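Local atomic coordinates of serine protease MT3772 (Mycobacterium tuberculosis, PDB entry 3K6Y), a protein that is a serine protease of the chymotrypsin-like S1C family whose trypsin-like peptidase domain probably serves resistance to acid and oxidative stress. Residues V97-V105 against D159-R169; N73-N81 against P229-S237. All coordinates share one frame; numbering follows the deposited sequence.

Contact 1. Residues V97-V105 against D159-R169; sequences VSYDPSVDV and DIYGDPEPVTR
Tyr99 reaches across to Tyr161 with its phenol oxygen. The two OH atoms are hydrogen-bonded at 2.9 Å, and the oxygen of Tyr161 sits at the edge of the Tyr99 ring, in its plane. With CG anti to the backbone N (chi1 -180°), the Tyr99 ring extends far enough to meet a partner coming from the opposite direction, and its OH also rests on CD1 of Ile160. Pro101, just past the end of the strand, has its CB 3.5 Å from CE1 of Tyr161 and also packs it on CG1 of Ile160, while its carbonyl oxygen takes a weak but nearly straight bond from Ile160 N at 3.5 Å. Ser102 rests its CB on CG1 of Val167, and a water joins its OG to Asp159 OD2.

In the two-barrel fold of chymotrypsin-like proteases, the contact bridges the barrels: strand 90-100 and the turn after it belong to the first, while 159-169 runs from the turn after strand 143-157 into strand 167-175 of the second. Val103 offers its carbonyl oxygen to Arg169, whose NH1 lies 2.9 Å away; the oxygen is in the guanidinium plane, although the donor stands well above the carbonyl plane. A bend at chi3 (-71°) swings the arginine's end round to this oxygen. Asp104, the predicted triad aspartate, lays its carboxylate against Ile160: CG2 of Ile160 is 3.3 Å from Asp104 OD1, the two side chains crossing at about a right angle. That same OD1 accepts from His75 ND1 and from a water, which in turn accepts from Arg169 NH1. Arg169 NH1 itself stays 4.5 Å from Asp104 OD1, beyond a salt bridge, with the water between them.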
loop_
_atom_site.group_PDB
_atom_site.type_symbol
_atom_site.label_atom_id
_atom_site.label_comp_id
_atom_site.label_asym_id
_atom_site.label_seq_id
_atom_site.Cartn_x
_atom_site.Cartn_y
_atom_site.Cartn_z
ATOM N N VAL A 97 5.658 -6.988 9.222
ATOM C CA VAL A 97 7.046 -6.847 8.798
ATOM C C VAL A 97 7.298 -7.275 7.369
ATOM O O VAL A 97 8.356 -6.972 6.809
ATOM C CB VAL A 97 8.040 -7.564 9.766
ATOM C CG1 VAL A 97 7.925 -6.963 11.153
ATOM C CG2 VAL A 97 7.818 -9.074 9.798
ATOM N N SER A 98 6.325 -7.954 6.761
ATOM C CA SER A 98 6.374 -8.265 5.334
ATOM C C SER A 98 4.940 -8.224 4.840
ATOM O O SER A 98 4.027 -8.684 5.518
ATOM C CB SER A 98 7.016 -9.632 5.092
ATOM O OG SER A 98 7.026 -9.974 3.726
ATOM N N TYR A 99 4.756 -7.662 3.656
ATOM C CA TYR A 99 3.433 -7.440 3.106
ATOM C C TYR A 99 3.569 -7.501 1.594
ATOM O O TYR A 99 4.276 -6.680 0.996
ATOM C CB TYR A 99 2.881 -6.089 3.580
ATOM C CG TYR A 99 1.498 -5.772 3.057
ATOM C CD1 TYR A 99 0.350 -6.177 3.737
ATOM C CD2 TYR A 99 1.343 -5.044 1.883
ATOM C CE1 TYR A 99 -0.910 -5.870 3.247
ATOM C CE2 TYR A 99 0.087 -4.747 1.388
ATOM C CZ TYR A 99 -1.025 -5.169 2.069
ATOM O OH TYR A 99 -2.264 -4.870 1.569
ATOM N N ASP A 100 2.884 -8.456 0.967
ATOM C CA ASP A 100 2.993 -8.672 -0.476
ATOM C C ASP A 100 1.575 -8.834 -1.036
ATOM O O ASP A 100 0.941 -9.873 -0.889
ATOM C CB ASP A 100 3.838 -9.911 -0.776
ATOM C CG ASP A 100 4.076 -10.119 -2.257
ATOM O OD1 ASP A 100 3.203 -9.736 -3.065
ATOM O OD2 ASP A 100 5.131 -10.704 -2.604
ATOM N N PRO A 101 1.049 -7.782 -1.671
ATOM C CA PRO A 101 -0.319 -7.801 -2.168
ATOM C C PRO A 101 -0.471 -8.537 -3.488
ATOM O O PRO A 101 -1.604 -8.701 -3.954
ATOM C CB PRO A 101 -0.617 -6.314 -2.347
ATOM C CG PRO A 101 0.686 -5.722 -2.720
ATOM C CD PRO A 101 1.708 -6.478 -1.887
ATOM N N SER A 102 0.640 -8.952 -4.088
ATOM C CA SER A 102 0.613 -9.703 -5.347
ATOM C C SER A 102 0.420 -11.169 -5.028
ATOM O O SER A 102 -0.509 -11.809 -5.529
ATOM C CB SER A 102 1.896 -9.486 -6.150
ATOM O OG SER A 102 2.070 -8.114 -6.488
ATOM N N VAL A 103 1.298 -11.723 -4.196
ATOM C CA VAL A 103 1.132 -13.102 -3.761
ATOM C C VAL A 103 -0.066 -13.187 -2.782
ATOM O O VAL A 103 -0.767 -14.203 -2.755
ATOM C CB VAL A 103 2.436 -13.631 -3.123
ATOM C CG1 VAL A 103 2.252 -15.030 -2.583
ATOM C CG2 VAL A 103 3.589 -13.609 -4.134
ATOM N N ASP A 104 -0.306 -12.102 -2.022
ATOM C CA ASP A 104 -1.355 -11.981 -0.990
ATOM C C ASP A 104 -0.931 -12.655 0.314
ATOM O O ASP A 104 -1.645 -13.521 0.826
ATOM C CB ASP A 104 -2.746 -12.439 -1.457
ATOM C CG ASP A 104 -3.864 -11.947 -0.553
ATOM O OD1 ASP A 104 -5.035 -12.333 -0.808
ATOM O OD2 ASP A 104 -3.608 -11.189 0.410
ATOM N N VAL A 105 0.231 -12.252 0.835
ATOM C CA VAL A 105 0.738 -12.811 2.092
ATOM C C VAL A 105 1.313 -11.690 2.929
ATOM O O VAL A 105 1.944 -10.780 2.386
ATOM C CB VAL A 105 1.842 -13.861 1.841
ATOM C CG1 VAL A 105 2.503 -14.318 3.161
ATOM C CG2 VAL A 105 1.273 -15.054 1.118
ATOM N N ASP A 159 -4.475 -8.756 -8.628
ATOM C CA ASP A 159 -4.009 -8.746 -7.241
ATOM C C ASP A 159 -5.098 -8.168 -6.352
ATOM O O ASP A 159 -6.186 -7.831 -6.846
ATOM C CB ASP A 159 -2.655 -8.040 -7.109
ATOM C CG ASP A 159 -2.712 -6.526 -7.300
ATOM O OD1 ASP A 159 -3.800 -5.899 -7.257
ATOM O OD2 ASP A 159 -1.603 -5.966 -7.481
ATOM N N ILE A 160 -4.843 -8.062 -5.049
ATOM C CA ILE A 160 -5.927 -7.716 -4.132
ATOM C C ILE A 160 -6.470 -6.301 -4.342
ATOM O O ILE A 160 -7.584 -5.994 -3.903
ATOM C CB ILE A 160 -5.555 -7.934 -2.656
ATOM C CG1 ILE A 160 -4.428 -7.010 -2.220
ATOM C CG2 ILE A 160 -5.220 -9.407 -2.405
ATOM C CD1 ILE A 160 -4.165 -7.072 -0.717
ATOM N N TYR A 161 -5.686 -5.447 -4.995
ATOM C CA TYR A 161 -6.118 -4.077 -5.264
ATOM C C TYR A 161 -6.772 -3.894 -6.624
ATOM O O TYR A 161 -7.229 -2.790 -6.944
ATOM C CB TYR A 161 -4.921 -3.143 -5.230
ATOM C CG TYR A 161 -4.085 -3.152 -3.972
ATOM C CD1 TYR A 161 -2.689 -3.171 -4.078
ATOM C CD2 TYR A 161 -4.660 -3.074 -2.712
ATOM C CE1 TYR A 161 -1.860 -3.121 -2.964
ATOM C CE2 TYR A 161 -3.825 -3.065 -1.548
ATOM C CZ TYR A 161 -2.432 -3.078 -1.703
ATOM O OH TYR A 161 -1.634 -3.035 -0.572
ATOM N N GLY A 162 -6.771 -4.937 -7.443
ATOM C CA GLY A 162 -7.236 -4.771 -8.819
ATOM C C GLY A 162 -6.270 -3.905 -9.607
ATOM O O GLY A 162 -6.685 -3.178 -10.512
ATOM N N ASP A 163 -4.976 -3.983 -9.287
ATOM C CA ASP A 163 -3.960 -3.291 -10.085
ATOM C C ASP A 163 -3.993 -3.745 -11.544
ATOM O O ASP A 163 -4.405 -4.866 -11.846
ATOM C CB ASP A 163 -2.549 -3.546 -9.520
ATOM C CG ASP A 163 -2.293 -2.876 -8.168
ATOM O OD1 ASP A 163 -2.784 -1.752 -7.929
ATOM O OD2 ASP A 163 -1.567 -3.511 -7.357
ATOM N N PRO A 164 -3.537 -2.875 -12.460
ATOM C CA PRO A 164 -3.503 -3.218 -13.893
ATOM C C PRO A 164 -2.873 -4.565 -14.283
ATOM O O PRO A 164 -3.463 -5.308 -15.077
ATOM C CB PRO A 164 -2.716 -2.037 -14.500
ATOM C CG PRO A 164 -3.121 -0.891 -13.643
ATOM C CD PRO A 164 -3.146 -1.467 -12.235
ATOM N N GLU A 165 -1.693 -4.880 -13.764
ATOM C CA GLU A 165 -0.981 -6.093 -14.174
ATOM C C GLU A 165 -1.449 -7.312 -13.362
ATOM O O GLU A 165 -1.343 -7.320 -12.133
ATOM C CB GLU A 165 0.531 -5.914 -14.013
ATOM C CG GLU A 165 1.376 -7.090 -14.551
ATOM C CD GLU A 165 1.261 -7.315 -16.070
ATOM O OE1 GLU A 165 1.212 -6.343 -16.850
ATOM O OE2 GLU A 165 1.226 -8.489 -16.496
ATOM N N PRO A 166 -1.992 -8.351 -14.034
ATOM C CA PRO A 166 -2.447 -9.523 -13.264
ATOM C C PRO A 166 -1.303 -10.317 -12.663
ATOM O O PRO A 166 -0.138 -10.141 -13.035
ATOM C CB PRO A 166 -3.200 -10.369 -14.298
ATOM C CG PRO A 166 -2.618 -9.956 -15.610
ATOM C CD PRO A 166 -2.233 -8.495 -15.483
ATOM N N VAL A 167 -1.655 -11.181 -11.719
ATOM C CA VAL A 167 -0.684 -12.064 -11.091
ATOM C C VAL A 167 -0.997 -13.506 -11.440
ATOM O O VAL A 167 -2.142 -13.818 -11.718
ATOM C CB VAL A 167 -0.663 -11.892 -9.556
ATOM C CG1 VAL A 167 -0.190 -10.504 -9.190
ATOM C CG2 VAL A 167 -2.041 -12.169 -8.934
ATOM N N THR A 168 0.024 -14.356 -11.420
ATOM C CA THR A 168 -0.148 -15.787 -11.635
ATOM C C THR A 168 0.453 -16.495 -10.435
ATOM O O THR A 168 1.611 -16.250 -10.089
ATOM C CB THR A 168 0.525 -16.265 -12.947
ATOM O OG1 THR A 168 -0.041 -15.551 -14.053
ATOM C CG2 THR A 168 0.296 -17.763 -13.165
ATOM N N ARG A 169 -0.342 -17.370 -9.822
ATOM C CA ARG A 169 0.054 -18.020 -8.564
ATOM C C ARG A 169 -0.299 -19.492 -8.597
ATOM O O ARG A 169 -1.294 -19.897 -9.218
ATOM C CB ARG A 169 -0.706 -17.384 -7.410
ATOM C CG ARG A 169 -0.395 -15.922 -7.252
ATOM C CD ARG A 169 -1.177 -15.286 -6.141
ATOM N NE ARG A 169 -2.588 -15.150 -6.474
ATOM C CZ ARG A 169 -3.506 -14.666 -5.647
ATOM N NH1 ARG A 169 -3.164 -14.316 -4.412
ATOM N NH2 ARG A 169 -4.769 -14.555 -6.034
HETATM O O HOH W 1 0.537 -7.446 -8.518
HETATM O O HOH W 2 -5.422 -12.720 -3.581
#

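Contact 2. Residues N73-N81 against P229-S237; sequences NAHVVAGSN and PVGTGACVS
The loop that carries the predicted catalytic histidine, between strands 69-72 and 82-87 of the first barrel, is packed here against the C-terminal tail of the chain. Thr232 of the tail makes both direct hydrogen bonds between the two segments. Its OG1 donates to the carbonyl oxygen of Ser80 at 2.8 Å, lying in the carbonyl plane on a lone pair, and its own carbonyl oxygen receives Gly79 N at 2.9 Å with an N-H...O angle of 163°. The threonine thus holds the loop through both backbone and side chain. A chi1 of 52° sets OG1 between the backbone N and the carbonyl carbon and turns the methyl CG2 toward Val77, where it meets CG2 of that valine at 4.2 Å, the two side chains crossing at about a right angle.

Val77 to Ser80 form a type II beta turn, with Gly79 at its positive-phi position. Ser80 OG folds back onto Val77 O at 2.7 Å, and the same oxygen takes Ser80 N, so two donors fix the turn from within. Further along the tail, the carbonyl oxygen of Ala234 lies 3.6 Å from Ala78 CB, which also packs on CG2 of Val236; that methyl in turn reaches CB of His75 at 4.3 Å. A water that donates to Ala78 O and accepts from Val236 N ties the backbones together beside this apolar patch.

Cys235 is locked by its disulfide to Cys54, which secures the tail a second time. On the His75 imidazole, NE2 is hydrogen-bonded to Ser183 OG while ND1 keeps Asp104 as its partner, consistent with the Ser-His-Asp catalytic triad of the chymotrypsin-like serine proteases.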
loop_
_atom_site.group_PDB
_atom_site.type_symbol
_atom_site.label_atom_id
_atom_site.label_comp_id
_atom_site.label_asym_id
_atom_site.label_seq_id
_atom_site.Cartn_x
_atom_site.Cartn_y
_atom_site.Cartn_z
ATOM N N ASN A 73 -2.935 -13.729 5.133
ATOM C CA ASN A 73 -3.013 -13.062 3.836
ATOM C C ASN A 73 -2.800 -11.569 3.970
ATOM O O ASN A 73 -3.151 -10.983 5.000
ATOM C CB ASN A 73 -4.368 -13.295 3.169
ATOM C CG ASN A 73 -4.576 -14.732 2.705
ATOM O OD1 ASN A 73 -5.607 -15.325 3.000
ATOM N ND2 ASN A 73 -3.639 -15.266 1.927
ATOM N N ALA A 74 -2.277 -10.948 2.912
ATOM C CA ALA A 74 -2.174 -9.496 2.913
ATOM C C ALA A 74 -3.554 -8.860 3.089
ATOM O O ALA A 74 -3.692 -7.872 3.800
ATOM C CB ALA A 74 -1.506 -9.002 1.644
ATOM N N HIS A 75 -4.585 -9.431 2.464
ATOM C CA HIS A 75 -5.900 -8.792 2.530
ATOM C C HIS A 75 -6.531 -8.867 3.912
ATOM O O HIS A 75 -7.500 -8.170 4.181
ATOM C CB HIS A 75 -6.853 -9.331 1.458
ATOM C CG HIS A 75 -7.365 -10.720 1.720
ATOM N ND1 HIS A 75 -6.898 -11.834 1.044
ATOM C CD2 HIS A 75 -8.355 -11.169 2.535
ATOM C CE1 HIS A 75 -7.582 -12.901 1.434
ATOM N NE2 HIS A 75 -8.462 -12.526 2.345
ATOM N N VAL A 76 -5.973 -9.669 4.815
ATOM C CA VAL A 76 -6.467 -9.687 6.190
ATOM C C VAL A 76 -6.034 -8.435 6.964
ATOM O O VAL A 76 -6.689 -8.068 7.935
ATOM C CB VAL A 76 -6.034 -11.001 6.875
ATOM C CG1 VAL A 76 -6.233 -11.008 8.376
ATOM C CG2 VAL A 76 -6.781 -12.143 6.248
ATOM N N VAL A 77 -4.958 -7.770 6.514
ATOM C CA VAL A 77 -4.466 -6.576 7.183
ATOM C C VAL A 77 -4.449 -5.339 6.282
ATOM O O VAL A 77 -4.082 -4.260 6.744
ATOM C CB VAL A 77 -3.028 -6.811 7.797
ATOM C CG1 VAL A 77 -3.063 -7.937 8.820
ATOM C CG2 VAL A 77 -1.983 -7.097 6.709
ATOM N N ALA A 78 -4.868 -5.485 5.025
ATOM C CA ALA A 78 -4.788 -4.388 4.053
ATOM C C ALA A 78 -5.544 -3.156 4.521
ATOM O O ALA A 78 -6.704 -3.248 4.894
ATOM C CB ALA A 78 -5.339 -4.843 2.726
ATOM N N GLY A 79 -4.871 -2.010 4.503
ATOM C CA GLY A 79 -5.493 -0.749 4.870
ATOM C C GLY A 79 -5.577 -0.484 6.353
ATOM O O GLY A 79 -6.036 0.574 6.748
ATOM N N SER A 80 -5.141 -1.436 7.178
ATOM C CA SER A 80 -5.276 -1.300 8.611
ATOM C C SER A 80 -4.181 -0.455 9.220
ATOM O O SER A 80 -3.124 -0.247 8.618
ATOM C CB SER A 80 -5.238 -2.672 9.277
ATOM O OG SER A 80 -3.959 -3.285 9.208
ATOM N N ASN A 81 -4.401 -0.017 10.456
ATOM C CA ASN A 81 -3.337 0.661 11.195
ATOM C C ASN A 81 -3.063 0.070 12.570
ATOM O O ASN A 81 -2.238 0.604 13.308
ATOM C CB ASN A 81 -3.541 2.178 11.275
ATOM C CG ASN A 81 -4.677 2.560 12.168
ATOM O OD1 ASN A 81 -5.422 1.716 12.674
ATOM N ND2 ASN A 81 -4.824 3.870 12.385
ATOM N N PRO A 229 8.237 -2.049 10.742
ATOM C CA PRO A 229 6.931 -2.094 10.072
ATOM C C PRO A 229 6.993 -1.663 8.614
ATOM O O PRO A 229 7.693 -0.706 8.264
ATOM C CB PRO A 229 6.080 -1.096 10.862
ATOM C CG PRO A 229 7.059 -0.182 11.518
ATOM C CD PRO A 229 8.310 -1.010 11.789
ATOM N N VAL A 230 6.223 -2.348 7.780
ATOM C CA VAL A 230 6.080 -1.956 6.380
ATOM C C VAL A 230 4.612 -1.461 6.276
ATOM O O VAL A 230 3.782 -1.784 7.134
ATOM C CB VAL A 230 6.430 -3.138 5.426
ATOM C CG1 VAL A 230 7.876 -3.585 5.656
ATOM C CG2 VAL A 230 5.465 -4.322 5.582
ATOM N N GLY A 231 4.264 -0.724 5.258
ATOM C CA GLY A 231 2.848 -0.308 5.257
ATOM C C GLY A 231 1.887 -1.455 4.952
ATOM O O GLY A 231 2.301 -2.552 4.539
ATOM N N THR A 232 0.596 -1.172 5.078
ATOM C CA THR A 232 -0.450 -2.125 4.726
ATOM C C THR A 232 -1.243 -1.691 3.504
ATOM O O THR A 232 -2.323 -2.227 3.237
ATOM C CB THR A 232 -1.393 -2.362 5.885
ATOM O OG1 THR A 232 -1.839 -1.083 6.332
ATOM C CG2 THR A 232 -0.695 -3.137 7.003
ATOM N N GLY A 233 -0.714 -0.759 2.720
ATOM C CA GLY A 233 -1.294 -0.463 1.419
ATOM C C GLY A 233 -2.690 0.143 1.456
ATOM O O GLY A 233 -3.093 0.826 2.404
ATOM N N ALA A 234 -3.440 -0.101 0.389
ATOM C CA ALA A 234 -4.761 0.472 0.213
ATOM C C ALA A 234 -5.817 -0.428 0.819
ATOM O O ALA A 234 -5.618 -1.632 1.019
ATOM C CB ALA A 234 -5.047 0.669 -1.266
ATOM N N CYS A 235 -6.982 0.148 1.064
ATOM C CA CYS A 235 -8.157 -0.638 1.413
ATOM C C CYS A 235 -8.580 -1.468 0.225
ATOM O O CYS A 235 -8.592 -0.986 -0.925
ATOM C CB CYS A 235 -9.312 0.279 1.810
ATOM S SG CYS A 235 -8.880 1.306 3.232
ATOM N N VAL A 236 -8.916 -2.722 0.476
ATOM C CA VAL A 236 -9.425 -3.543 -0.608
ATOM C C VAL A 236 -10.821 -3.007 -0.972
ATOM O O VAL A 236 -11.594 -2.683 -0.075
ATOM C CB VAL A 236 -9.376 -5.032 -0.229
ATOM C CG1 VAL A 236 -10.058 -5.900 -1.265
ATOM C CG2 VAL A 236 -7.939 -5.494 -0.040
ATOM N N SER A 237 -11.103 -2.863 -2.270
ATOM C CA SER A 237 -12.384 -2.288 -2.720
ATOM C C SER A 237 -13.558 -3.204 -2.402
ATOM O O SER A 237 -13.414 -4.421 -2.218
ATOM C CB SER A 237 -12.361 -1.976 -4.223
ATOM O OG SER A 237 -11.302 -1.098 -4.551
ATOM O OXT SER A 237 -14.689 -2.722 -2.315
HETATM O O HOH W 3 -8.884 -3.772 3.187
#

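Overall arrangement
Followed from the N terminus, the chain first passes through 73-81, in the loop after strand 69-72, then through 97-105 at the end of strand 90-100. It crosses into the second barrel, where 159-169 turns back to close contact 1, and only at the C terminus does 229-237 return to 73-81 and close contact 2. Contact 1 is therefore nested inside the loop of contact 2. The first joins one barrel to the other; the second fastens the tail to the first barrel. Their centres lie about 11 Å apart, Tyr161 OH of contact 1 packs on Gly233 CA of contact 2, and both touch the second subunit in the crystal assembly.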